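Local structure of cysteine synthase (Fusobacterium nucleatum subsp. nucleatum strain ATCC 25586, 5XEN) at residues D64-I69 against N137-F142. The protein probably makes L-cysteine and acetate from O-acetyl-L-serine and hydrogen sulfide with the help of pyridoxal 5'-phosphate. Numbering follows the deposited sequence.
Sequences DKDTVI and NEKKYF
K140 carries CG opposite its backbone N (chi1 -165°), which takes CD past T67 OG1, and the bend at chi3 (-53°) then turns CE and NZ to the position between D64 and D66. There NZ forms two salt bridges: 2.6 Å to D66 OD1, met on the syn side but 31° out of the carboxylate plane, and 2.8 Å to D64 OD2, through the anti lone pair. K139 NZ adds a weak bond to D66 OD2, and a water joins that same NZ to D66 O. Both aspartates belong to the type I turn D64-T67, which is braced by D64 N donating to T67 OG1 at 2.7 Å. Past the turn the backbones pair in parallel: V68 N gives an almost straight bond to K140 O at 3.0 Å, and F142 N reaches V68 O at 3.0 Å. E138 OE1 meets V68 CG2 at 3.4 Å, while its OE2 pairs with K93. On the face that carries I69 and F142, F142 CB touches T67 CG2 (3.9 Å) and the F142 side chain also touches A57 of helix 46-59. This is the start of an edge pairing, strand 141-142 beside 68-72, in the four-stranded parallel sheet of the smaller alpha/beta domain of this PLP-dependent fold.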
loop_
_atom_site.group_PDB
_atom_site.type_symbol
_atom_site.label_atom_id
_atom_site.label_comp_id
_atom_site.label_asym_id
_atom_site.label_seq_id
_atom_site.Cartn_x
_atom_site.Cartn_y
_atom_site.Cartn_z
ATOM N N ASP B 64 6.464 -23.157 18.330
ATOM C CA ASP B 64 6.741 -22.582 19.636
ATOM C C ASP B 64 7.251 -21.156 19.433
ATOM O O ASP B 64 7.574 -20.733 18.326
ATOM C CB ASP B 64 7.845 -23.371 20.388
ATOM C CG ASP B 64 7.429 -24.773 20.773
ATOM O OD1 ASP B 64 6.215 -25.055 20.770
ATOM O OD2 ASP B 64 8.330 -25.585 21.111
ATOM N N LYS B 65 7.398 -20.447 20.534
ATOM C CA LYS B 65 7.841 -19.049 20.480
ATOM C C LYS B 65 9.216 -18.922 19.891
ATOM O O LYS B 65 9.509 -17.925 19.252
ATOM C CB LYS B 65 7.767 -18.363 21.842
ATOM C CG LYS B 65 6.412 -18.534 22.543
ATOM C CD LYS B 65 5.375 -17.557 22.052
ATOM C CE LYS B 65 4.014 -17.776 22.699
ATOM N NZ LYS B 65 4.014 -17.428 24.146
ATOM N N ASP B 66 10.056 -19.944 20.041
ATOM C CA ASP B 66 11.398 -19.944 19.480
ATOM C C ASP B 66 11.585 -20.874 18.277
ATOM O O ASP B 66 12.703 -21.198 17.910
ATOM C CB ASP B 66 12.451 -20.281 20.572
ATOM C CG ASP B 66 12.250 -21.653 21.184
ATOM O OD1 ASP B 66 11.108 -22.160 21.141
ATOM O OD2 ASP B 66 13.238 -22.205 21.726
ATOM N N THR B 67 10.490 -21.305 17.651
ATOM C CA THR B 67 10.579 -22.054 16.412
ATOM C C THR B 67 10.985 -21.066 15.297
ATOM O O THR B 67 10.393 -19.994 15.189
ATOM C CB THR B 67 9.200 -22.670 16.081
ATOM O OG1 THR B 67 8.827 -23.620 17.094
ATOM C CG2 THR B 67 9.208 -23.332 14.701
ATOM N N VAL B 68 11.972 -21.421 14.484
ATOM C CA VAL B 68 12.369 -20.592 13.373
ATOM C C VAL B 68 11.527 -20.998 12.167
ATOM O O VAL B 68 11.457 -22.162 11.796
ATOM C CB VAL B 68 13.861 -20.745 13.069
ATOM C CG1 VAL B 68 14.301 -19.945 11.836
ATOM C CG2 VAL B 68 14.632 -20.253 14.313
ATOM N N ILE B 69 10.796 -20.028 11.623
ATOM C CA ILE B 69 10.021 -20.272 10.405
ATOM C C ILE B 69 10.957 -20.089 9.214
ATOM O O ILE B 69 11.709 -19.108 9.155
ATOM C CB ILE B 69 8.825 -19.354 10.353
ATOM C CG1 ILE B 69 8.028 -19.613 11.639
ATOM C CG2 ILE B 69 7.997 -19.630 9.078
ATOM C CD1 ILE B 69 6.854 -18.731 11.877
ATOM N N ASN B 137 21.045 -26.635 10.227
ATOM C CA ASN B 137 21.520 -25.751 11.284
ATOM C C ASN B 137 20.451 -25.186 12.213
ATOM O O ASN B 137 20.779 -24.396 13.110
ATOM C CB ASN B 137 22.417 -24.645 10.728
ATOM C CG ASN B 137 23.883 -25.020 10.822
ATOM O OD1 ASN B 137 24.422 -25.643 9.918
ATOM N ND2 ASN B 137 24.523 -24.675 11.948
ATOM N N GLU B 138 19.197 -25.611 12.059
ATOM C CA GLU B 138 18.136 -25.119 12.944
ATOM C C GLU B 138 17.672 -26.234 13.848
ATOM O O GLU B 138 17.239 -27.292 13.386
ATOM C CB GLU B 138 16.920 -24.606 12.184
ATOM C CG GLU B 138 17.196 -23.415 11.316
ATOM C CD GLU B 138 17.681 -22.195 12.055
ATOM O OE1 GLU B 138 17.316 -22.017 13.237
ATOM O OE2 GLU B 138 18.432 -21.408 11.443
ATOM N N LYS B 139 17.717 -25.978 15.140
ATOM C CA LYS B 139 17.278 -26.950 16.143
ATOM C C LYS B 139 15.771 -27.150 16.122
ATOM O O LYS B 139 15.272 -28.227 16.455
ATOM C CB LYS B 139 17.789 -26.539 17.540
ATOM C CG LYS B 139 17.054 -25.377 18.195
ATOM C CD LYS B 139 17.637 -25.064 19.557
ATOM C CE LYS B 139 17.206 -23.705 20.054
ATOM N NZ LYS B 139 15.726 -23.602 20.177
ATOM N N LYS B 140 15.028 -26.111 15.748
ATOM C CA LYS B 140 13.589 -26.191 15.790
ATOM C C LYS B 140 13.029 -25.268 14.721
ATOM O O LYS B 140 13.308 -24.078 14.725
ATOM C CB LYS B 140 13.084 -25.725 17.138
ATOM C CG LYS B 140 11.647 -26.136 17.341
ATOM C CD LYS B 140 10.975 -25.413 18.493
ATOM C CE LYS B 140 11.720 -25.495 19.801
ATOM N NZ LYS B 140 11.040 -24.758 20.901
ATOM N N TYR B 141 12.290 -25.838 13.788
ATOM C CA TYR B 141 11.825 -25.052 12.648
ATOM C C TYR B 141 10.457 -25.534 12.186
ATOM O O TYR B 141 9.975 -26.607 12.566
ATOM C CB TYR B 141 12.846 -25.132 11.518
ATOM C CG TYR B 141 13.070 -26.512 10.984
ATOM C CD1 TYR B 141 12.149 -27.102 10.121
ATOM C CD2 TYR B 141 14.179 -27.252 11.353
ATOM C CE1 TYR B 141 12.327 -28.386 9.646
ATOM C CE2 TYR B 141 14.385 -28.531 10.870
ATOM C CZ TYR B 141 13.458 -29.085 10.010
ATOM O OH TYR B 141 13.631 -30.336 9.518
ATOM N N PHE B 142 9.817 -24.690 11.403
ATOM C CA PHE B 142 8.585 -25.003 10.737
ATOM C C PHE B 142 8.736 -24.445 9.316
ATOM O O PHE B 142 9.090 -23.283 9.156
ATOM C CB PHE B 142 7.392 -24.354 11.419
ATOM C CG PHE B 142 6.112 -24.504 10.626
ATOM C CD1 PHE B 142 5.555 -25.762 10.458
ATOM C CD2 PHE B 142 5.491 -23.422 10.008
ATOM C CE1 PHE B 142 4.393 -25.949 9.705
ATOM C CE2 PHE B 142 4.321 -23.599 9.246
ATOM C CZ PHE B 142 3.781 -24.858 9.093
HETATM O O HOH W 1 15.241 -22.093 18.044
#